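Long-range contact in dual specificity protein phosphatase 8 (Homo sapiens, PDB 4JMK), which probably dephosphorylates phosphotyrosine, phosphoserine and phosphothreonine in proteins and thereby restrains mitogen-activated protein kinases: residues G2-S14 with Y115-P127. The protein carries 1 engineered substitution. Numbering follows the deposited sequence.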
ATOM      1  N   GLY A   2      16.518   2.109   0.834  1.00 44.93           N
ATOM      2  CA  GLY A   2      15.718   3.038   0.051  1.00 37.57           C
ATOM      3  C   GLY A   2      14.319   3.238   0.616  1.00 34.92           C
ATOM      4  O   GLY A   2      13.429   3.740  -0.073  1.00 30.68           O
ATOM      5  N   LEU A   3      14.131   2.841   1.871  1.00 32.97           N
ATOM      6  CA  LEU A   3      12.843   2.968   2.558  1.00 36.21           C
ATOM      7  C   LEU A   3      12.232   4.363   2.428  1.00 32.90           C
ATOM      8  O   LEU A   3      12.887   5.355   2.742  1.00 30.96           O
ATOM      9  CB  LEU A   3      13.020   2.639   4.040  1.00 38.13           C
ATOM     10  CG  LEU A   3      11.737   2.654   4.867  1.00 37.66           C
ATOM     11  CD1 LEU A   3      10.757   1.660   4.270  1.00 37.87           C
ATOM     12  CD2 LEU A   3      12.009   2.317   6.323  1.00 41.37           C
ATOM     13  N   THR A   4      10.982   4.436   1.971  1.00 25.90           N
ATOM     14  CA  THR A   4      10.310   5.722   1.769  1.00 24.37           C
ATOM     15  C   THR A   4       9.183   5.960   2.767  1.00 18.65           C
ATOM     16  O   THR A   4       8.293   5.126   2.917  1.00 16.25           O
ATOM     17  CB  THR A   4       9.685   5.811   0.369  1.00 20.68           C
ATOM     18  OG1 THR A   4      10.640   5.384  -0.603  1.00 26.88           O
ATOM     19  CG2 THR A   4       9.253   7.247   0.073  1.00 23.74           C
ATOM     20  N   ARG A   5       9.222   7.098   3.448  1.00 17.39           N
ATOM     21  CA  ARG A   5       8.087   7.532   4.253  1.00 21.12           C
ATOM     22  C   ARG A   5       7.079   8.247   3.344  1.00 22.52           C
ATOM     23  O   ARG A   5       7.399   9.273   2.737  1.00 29.55           O
ATOM     24  CB  ARG A   5       8.567   8.470   5.357  1.00 24.79           C
ATOM     25  CG  ARG A   5       7.515   8.795   6.415  1.00 28.63           C
ATOM     26  CD  ARG A   5       8.004   9.899   7.353  1.00 44.88           C
ATOM     27  NE  ARG A   5       7.755  11.238   6.811  1.00 60.21           N
ATOM     28  CZ  ARG A   5       8.678  12.020   6.249  1.00 66.43           C
ATOM     29  NH1 ARG A   5       9.937  11.610   6.148  1.00 66.22           N
ATOM     30  NH2 ARG A   5       8.340  13.220   5.791  1.00 67.12           N
ATOM     31  N   ILE A   6       5.865   7.712   3.233  1.00 12.97           N
ATOM     32  CA  ILE A   6       4.848   8.337   2.373  1.00 13.04           C
ATOM     33  C   ILE A   6       3.975   9.323   3.173  1.00 20.36           C
ATOM     34  O   ILE A   6       3.772  10.473   2.759  1.00 19.52           O
ATOM     35  CB  ILE A   6       3.956   7.278   1.676  1.00 14.11           C
ATOM     36  CG1 ILE A   6       4.819   6.318   0.847  1.00 13.32           C
ATOM     37  CG2 ILE A   6       2.908   7.947   0.789  1.00 18.16           C
ATOM     38  CD1 ILE A   6       5.607   7.008  -0.282  1.00 16.86           C
ATOM     39  N   LEU A   7       3.457   8.849   4.308  1.00 15.81           N
ATOM     40  CA  LEU A   7       2.727   9.673   5.279  1.00 16.12           C
ATOM     41  C   LEU A   7       3.343   9.353   6.637  1.00 15.69           C
ATOM     42  O   LEU A   7       4.093   8.386   6.736  1.00 17.46           O
ATOM     43  CB  LEU A   7       1.242   9.303   5.270  1.00 15.59           C
ATOM     44  CG  LEU A   7       0.516   9.395   3.922  1.00 13.24           C
ATOM     45  CD1 LEU A   7      -0.930   8.934   4.091  1.00 17.10           C
ATOM     46  CD2 LEU A   7       0.544  10.821   3.385  1.00 17.28           C
ATOM     47  N   PRO A   8       3.042  10.151   7.686  1.00 15.81           N
ATOM     48  CA  PRO A   8       3.698   9.849   8.965  1.00 15.54           C
ATOM     49  C   PRO A   8       3.455   8.417   9.452  1.00 17.90           C
ATOM     50  O   PRO A   8       4.318   7.858  10.131  1.00 22.12           O
ATOM     51  CB  PRO A   8       3.072  10.873   9.936  1.00 18.90           C
ATOM     52  CG  PRO A   8       2.739  12.036   9.082  1.00 19.13           C
ATOM     53  CD  PRO A   8       2.301  11.428   7.739  1.00 17.62           C
ATOM     54  N   HIS A   9       2.321   7.818   9.097  1.00 12.17           N
ATOM     55  CA  HIS A   9       2.045   6.453   9.539  1.00 14.06           C
ATOM     56  C   HIS A   9       2.268   5.435   8.425  1.00 14.42           C
ATOM     57  O   HIS A   9       2.069   4.249   8.625  1.00 16.24           O
ATOM     58  CB  HIS A   9       0.616   6.329  10.075  1.00 18.92           C
ATOM     59  CG  HIS A   9      -0.445   6.690   9.076  1.00 17.34           C
ATOM     60  ND1 HIS A   9      -0.589   7.968   8.571  1.00 17.69           N
ATOM     61  CD2 HIS A   9      -1.423   5.946   8.504  1.00 15.92           C
ATOM     62  CE1 HIS A   9      -1.606   7.989   7.727  1.00 17.66           C
ATOM     63  NE2 HIS A   9      -2.133   6.779   7.671  1.00 20.37           N
ATOM     64  N   LEU A  10       2.676   5.888   7.245  1.00 11.83           N
ATOM     65  CA  LEU A  10       2.722   4.964   6.096  1.00 10.19           C
ATOM     66  C   LEU A  10       4.050   5.000   5.339  1.00 14.78           C
ATOM     67  O   LEU A  10       4.431   6.040   4.756  1.00 17.27           O
ATOM     68  CB  LEU A  10       1.552   5.276   5.137  1.00 11.81           C
ATOM     69  CG  LEU A  10       1.504   4.462   3.839  1.00 18.03           C
ATOM     70  CD1 LEU A  10       1.228   3.001   4.152  1.00 21.89           C
ATOM     71  CD2 LEU A  10       0.425   5.025   2.926  1.00 20.44           C
ATOM     72  N   TYR A  11       4.738   3.856   5.351  1.00 13.47           N
ATOM     73  CA  TYR A  11       5.992   3.651   4.627  1.00 13.78           C
ATOM     74  C   TYR A  11       5.799   2.707   3.454  1.00 11.44           C
ATOM     75  O   TYR A  11       4.925   1.832   3.486  1.00 13.76           O
ATOM     76  CB  TYR A  11       7.042   3.028   5.551  1.00 18.17           C
ATOM     77  CG  TYR A  11       7.527   3.961   6.627  1.00 20.50           C
ATOM     78  CD1 TYR A  11       6.769   4.179   7.766  1.00 19.97           C
ATOM     79  CD2 TYR A  11       8.760   4.603   6.515  1.00 23.38           C
ATOM     80  CE1 TYR A  11       7.207   5.032   8.762  1.00 34.58           C
ATOM     81  CE2 TYR A  11       9.208   5.453   7.510  1.00 28.34           C
ATOM     82  CZ  TYR A  11       8.425   5.661   8.633  1.00 36.32           C
ATOM     83  OH  TYR A  11       8.853   6.509   9.633  1.00 40.33           O
ATOM     84  N   LEU A  12       6.647   2.870   2.433  1.00 15.62           N
ATOM     85  CA  LEU A  12       6.628   2.015   1.249  1.00 15.45           C
ATOM     86  C   LEU A  12       8.055   1.492   1.019  1.00 15.11           C
ATOM     87  O   LEU A  12       9.006   2.273   1.002  1.00 22.28           O
ATOM     88  CB  LEU A  12       6.139   2.838   0.043  1.00 15.89           C
ATOM     89  CG  LEU A  12       5.955   2.181  -1.320  1.00 24.15           C
ATOM     90  CD1 LEU A  12       5.047   0.973  -1.180  1.00 19.99           C
ATOM     91  CD2 LEU A  12       5.373   3.195  -2.315  1.00 22.08           C
ATOM     92  N   GLY A  13       8.220   0.184   0.876  1.00 15.85           N
ATOM     93  CA  GLY A  13       9.568  -0.356   0.768  1.00 16.07           C
ATOM     94  C   GLY A  13       9.654  -1.710   0.103  1.00 15.88           C
ATOM     95  O   GLY A  13       8.678  -2.184  -0.489  1.00 16.60           O
ATOM     96  N   SER A  14      10.839  -2.324   0.202  1.00 15.95           N
ATOM     97  CA  SER A  14      11.152  -3.582  -0.480  1.00 17.23           C
ATOM     98  C   SER A  14      11.245  -4.735   0.507  1.00 20.92           C
ATOM     99  O   SER A  14      11.230  -4.524   1.726  1.00 21.30           O
ATOM    100  CB  SER A  14      12.501  -3.467  -1.183  1.00 17.90           C
ATOM    101  OG  SER A  14      13.546  -3.318  -0.231  1.00 18.32           O
ATOM    102  N   TYR A 115      -1.089   9.049  -7.761  1.00 15.48           N
ATOM    103  CA  TYR A 115       0.073   8.426  -8.411  1.00 16.55           C
ATOM    104  C   TYR A 115       1.260   9.381  -8.334  1.00 14.31           C
ATOM    105  O   TYR A 115       2.369   8.991  -7.951  1.00 16.01           O
ATOM    106  CB  TYR A 115      -0.290   8.096  -9.866  1.00 16.84           C
ATOM    107  CG  TYR A 115       0.753   7.408 -10.729  1.00 14.76           C
ATOM    108  CD1 TYR A 115       1.897   6.836 -10.187  1.00 15.61           C
ATOM    109  CD2 TYR A 115       0.583   7.348 -12.116  1.00 16.76           C
ATOM    110  CE1 TYR A 115       2.841   6.207 -11.009  1.00 14.60           C
ATOM    111  CE2 TYR A 115       1.517   6.733 -12.936  1.00 19.19           C
ATOM    112  CZ  TYR A 115       2.638   6.163 -12.376  1.00 21.92           C
ATOM    113  OH  TYR A 115       3.564   5.549 -13.198  1.00 20.57           O
ATOM    114  N   ARG A 116       1.027  10.644  -8.683  1.00 16.95           N
ATOM    115  CA  ARG A 116       2.097  11.638  -8.650  1.00 16.22           C
ATOM    116  C   ARG A 116       2.605  11.870  -7.214  1.00 15.44           C
ATOM    117  O   ARG A 116       3.808  12.066  -7.000  1.00 20.11           O
ATOM    118  CB  ARG A 116       1.605  12.951  -9.277  1.00 19.74           C
ATOM    119  CG  ARG A 116       2.677  14.005  -9.521  1.00 31.18           C
ATOM    120  CD  ARG A 116       2.043  15.267 -10.105  1.00 45.85           C
ATOM    121  NE  ARG A 116       0.958  15.748  -9.250  1.00 58.32           N
ATOM    122  CZ  ARG A 116       0.089  16.697  -9.585  1.00 62.13           C
ATOM    123  NH1 ARG A 116       0.165  17.285 -10.771  1.00 66.54           N
ATOM    124  NH2 ARG A 116      -0.858  17.057  -8.728  1.00 60.02           N
ATOM    125  N   PHE A 117       1.696  11.846  -6.236  1.00 18.48           N
ATOM    126  CA  PHE A 117       2.077  12.037  -4.828  1.00 17.22           C
ATOM    127  C   PHE A 117       3.079  10.964  -4.383  1.00 22.67           C
ATOM    128  O   PHE A 117       4.105  11.264  -3.748  1.00 17.75           O
ATOM    129  CB  PHE A 117       0.833  12.016  -3.928  1.00 16.12           C
ATOM    130  CG  PHE A 117       1.111  12.325  -2.471  1.00 19.03           C
ATOM    131  CD1 PHE A 117       0.831  13.585  -1.946  1.00 23.04           C
ATOM    132  CD2 PHE A 117       1.619  11.355  -1.625  1.00 19.61           C
ATOM    133  CE1 PHE A 117       1.066  13.864  -0.604  1.00 23.46           C
ATOM    134  CE2 PHE A 117       1.860  11.620  -0.276  1.00 18.69           C
ATOM    135  CZ  PHE A 117       1.594  12.873   0.235  1.00 18.02           C
ATOM    136  N   VAL A 118       2.788   9.710  -4.711  1.00 16.20           N
ATOM    137  CA  VAL A 118       3.671   8.628  -4.300  1.00 16.19           C
ATOM    138  C   VAL A 118       4.938   8.638  -5.134  1.00 19.17           C
ATOM    139  O   VAL A 118       6.045   8.440  -4.616  1.00 16.98           O
ATOM    140  CB  VAL A 118       2.971   7.278  -4.401  1.00 18.61           C
ATOM    141  CG1 VAL A 118       3.936   6.140  -3.998  1.00 14.48           C
ATOM    142  CG2 VAL A 118       1.738   7.291  -3.498  1.00 15.21           C
ATOM    143  N   LYS A 119       4.769   8.892  -6.427  1.00 17.80           N
ATOM    144  CA  LYS A 119       5.895   8.919  -7.366  1.00 24.72           C
ATOM    145  C   LYS A 119       6.919  10.001  -7.002  1.00 25.29           C
ATOM    146  O   LYS A 119       8.130   9.785  -7.105  1.00 21.88           O
ATOM    147  CB  LYS A 119       5.359   9.135  -8.785  1.00 20.64           C
ATOM    148  CG  LYS A 119       6.417   9.290  -9.861  1.00 36.61           C
ATOM    149  CD  LYS A 119       6.964   7.951 -10.295  1.00 31.13           C
ATOM    150  CE  LYS A 119       7.827   8.084 -11.554  1.00 33.71           C
ATOM    151  NZ  LYS A 119       8.546   6.814 -11.790  1.00 27.72           N
ATOM    152  N   ASP A 120       6.436  11.168  -6.576  1.00 20.90           N
ATOM    153  CA  ASP A 120       7.327  12.241  -6.128  1.00 24.18           C
ATOM    154  C   ASP A 120       8.213  11.830  -4.952  1.00 23.74           C
ATOM    155  O   ASP A 120       9.348  12.277  -4.848  1.00 25.13           O
ATOM    156  CB  ASP A 120       6.528  13.485  -5.721  1.00 25.78           C
ATOM    157  CG  ASP A 120       5.969  14.236  -6.902  1.00 27.28           C
ATOM    158  OD1 ASP A 120       5.036  15.039  -6.691  1.00 25.70           O
ATOM    159  OD2 ASP A 120       6.443  14.022  -8.042  1.00 27.92           O
ATOM    160  N   ARG A 121       7.686  10.992  -4.064  1.00 18.96           N
ATOM    161  CA  ARG A 121       8.399  10.630  -2.841  1.00 21.11           C
ATOM    162  C   ARG A 121       9.246   9.370  -3.024  1.00 22.73           C
ATOM    163  O   ARG A 121      10.276   9.200  -2.374  1.00 20.36           O
ATOM    164  CB  ARG A 121       7.409  10.495  -1.671  1.00 21.15           C
ATOM    165  CG  ARG A 121       6.848  11.856  -1.209  1.00 19.19           C
ATOM    166  CD  ARG A 121       5.461  11.771  -0.584  1.00 19.71           C
ATOM    167  NE  ARG A 121       5.010  13.100  -0.159  1.00 23.41           N
ATOM    168  CZ  ARG A 121       4.405  13.985  -0.949  1.00 20.67           C
ATOM    169  NH1 ARG A 121       4.157  13.702  -2.224  1.00 20.69           N
ATOM    170  NH2 ARG A 121       4.048  15.170  -0.469  1.00 28.24           N
ATOM    171  N   ARG A 122       8.815   8.496  -3.925  1.00 12.29           N
ATOM    172  CA  ARG A 122       9.574   7.292  -4.263  1.00 16.09           C
ATOM    173  C   ARG A 122       9.666   7.184  -5.789  1.00 20.21           C
ATOM    174  O   ARG A 122       8.903   6.449  -6.416  1.00 21.83           O
ATOM    175  CB  ARG A 122       8.891   6.057  -3.648  1.00 13.55           C
ATOM    176  CG  ARG A 122       9.679   4.754  -3.767  1.00 18.30           C
ATOM    177  CD  ARG A 122       9.027   3.634  -2.944  1.00 20.83           C
ATOM    178  NE  ARG A 122       9.683   2.342  -3.152  1.00 19.34           N
ATOM    179  CZ  ARG A 122      10.727   1.910  -2.449  1.00 21.26           C
ATOM    180  NH1 ARG A 122      11.246   2.664  -1.492  1.00 19.50           N
ATOM    181  NH2 ARG A 122      11.257   0.723  -2.707  1.00 21.19           N
ATOM    182  N   PRO A 123      10.603   7.933  -6.397  1.00 21.82           N
ATOM    183  CA  PRO A 123      10.700   8.060  -7.858  1.00 17.96           C
ATOM    184  C   PRO A 123      10.900   6.735  -8.579  1.00 19.63           C
ATOM    185  O   PRO A 123      10.578   6.631  -9.766  1.00 22.56           O
ATOM    186  CB  PRO A 123      11.940   8.941  -8.055  1.00 23.05           C
ATOM    187  CG  PRO A 123      12.029   9.751  -6.806  1.00 29.98           C
ATOM    188  CD  PRO A 123      11.535   8.841  -5.702  1.00 24.86           C
ATOM    189  N   SER A 124      11.428   5.740  -7.879  1.00 19.67           N
ATOM    190  CA  SER A 124      11.657   4.434  -8.484  1.00 20.13           C
ATOM    191  C   SER A 124      10.382   3.620  -8.740  1.00 22.82           C
ATOM    192  O   SER A 124      10.447   2.570  -9.389  1.00 24.66           O
ATOM    193  CB  SER A 124      12.630   3.617  -7.631  1.00 27.98           C
ATOM    194  OG  SER A 124      12.086   3.320  -6.347  1.00 23.30           O
ATOM    195  N   ILE A 125       9.222   4.060  -8.245  1.00 17.59           N
ATOM    196  CA  ILE A 125       8.031   3.229  -8.455  1.00 22.67           C
ATOM    197  C   ILE A 125       7.718   3.169  -9.939  1.00 25.25           C
ATOM    198  O   ILE A 125       7.985   4.117 -10.682  1.00 27.79           O
ATOM    199  CB  ILE A 125       6.765   3.679  -7.673  1.00 18.45           C
ATOM    200  CG1 ILE A 125       6.229   5.025  -8.169  1.00 22.13           C
ATOM    201  CG2 ILE A 125       7.016   3.681  -6.164  1.00 12.89           C
ATOM    202  CD1 ILE A 125       4.789   5.281  -7.752  1.00 19.40           C
ATOM    203  N   SER A 126       7.177   2.038 -10.367  1.00 20.34           N
ATOM    204  CA  SER A 126       6.864   1.828 -11.775  1.00 23.84           C
ATOM    205  C   SER A 126       5.806   0.746 -11.892  1.00 23.33           C
ATOM    206  O   SER A 126       6.093  -0.338 -12.405  1.00 22.30           O
ATOM    207  CB  SER A 126       8.116   1.384 -12.524  1.00 33.79           C
ATOM    208  OG  SER A 126       7.816   1.127 -13.889  1.00 51.69           O
ATOM    209  N   PRO A 127       4.584   1.025 -11.399  1.00 25.29           N
ATOM    210  CA  PRO A 127       3.585  -0.050 -11.335  1.00 24.91           C
ATOM    211  C   PRO A 127       3.212  -0.529 -12.727  1.00 21.64           C
ATOM    212  O   PRO A 127       3.113   0.275 -13.674  1.00 21.55           O
ATOM    213  CB  PRO A 127       2.380   0.619 -10.652  1.00 21.15           C
ATOM    214  CG  PRO A 127       2.934   1.866  -9.987  1.00 23.32           C
ATOM    215  CD  PRO A 127       4.039   2.307 -10.915  1.00 23.02           C
TER
HETATM  216  O   HOH W   1      12.588   7.327  -1.110  1.00 42.27           O
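Arg122 reaches from the turn after helix 111-121 onto the strand hairpin 4-13, a worked example of how one buried arginine can join a helix to the edge of a sheet in the catalytic domain of a dual specificity phosphatase. Its chain runs extended, CG anti to the backbone N (chi1 -172°), and carries the guanidinium across Thr4. NH1 donates a nearly straight bond to Thr4 OG1 (2.9 Å, 161°), which lies in the guanidinium plane, and a weak, bent one to Gly2 O (2.8 Å). Gly13 CA sits over one face of the group. Outside the two segments, NE is bonded to Gly91 O and NH2 weakly to Ala90 O, just past Ser88, the engineered residue at the predicted phosphocysteine position.

Packing is closest beside this polar grip. Leu12 CD2 wedges against Val118 CG1 and Arg122 CD, both at 3.7 Å, and the Ile6 side chain crosses that of Val118 at about a right angle, CD1 meeting CG1. Thr4 turns its other branch, CG2, to Arg121 O at 3.3 Å, while one water links Thr4 OG1 to that same carbonyl.

Contacts grow sparser toward solvent, where Phe117 and Leu7 are partly exposed. Buried Ile6 still sets CG2 at the edge of the Phe117 ring, in its plane and 4.0 Å from CE2, and Leu7 CD2 reaches CZ obliquely. The exposed Arg121 lays its guanidinium over one face of that ring, NH1 above the centre, and is held there by the bond from NH1 to Phe117 O.

With an alanine here instead of Arg122, Thr4 OG1 and Gly91 O would probably lose this donor, Gly2 O a weak one, and a gap would open beside Leu12. The chemistry implies a division of labour: apolar contacts seat the helix on the hairpin, while a buried positive charge, shared among oxygens, probably ties the N-terminal strand to the catalytic loop at Ala90 and Gly91.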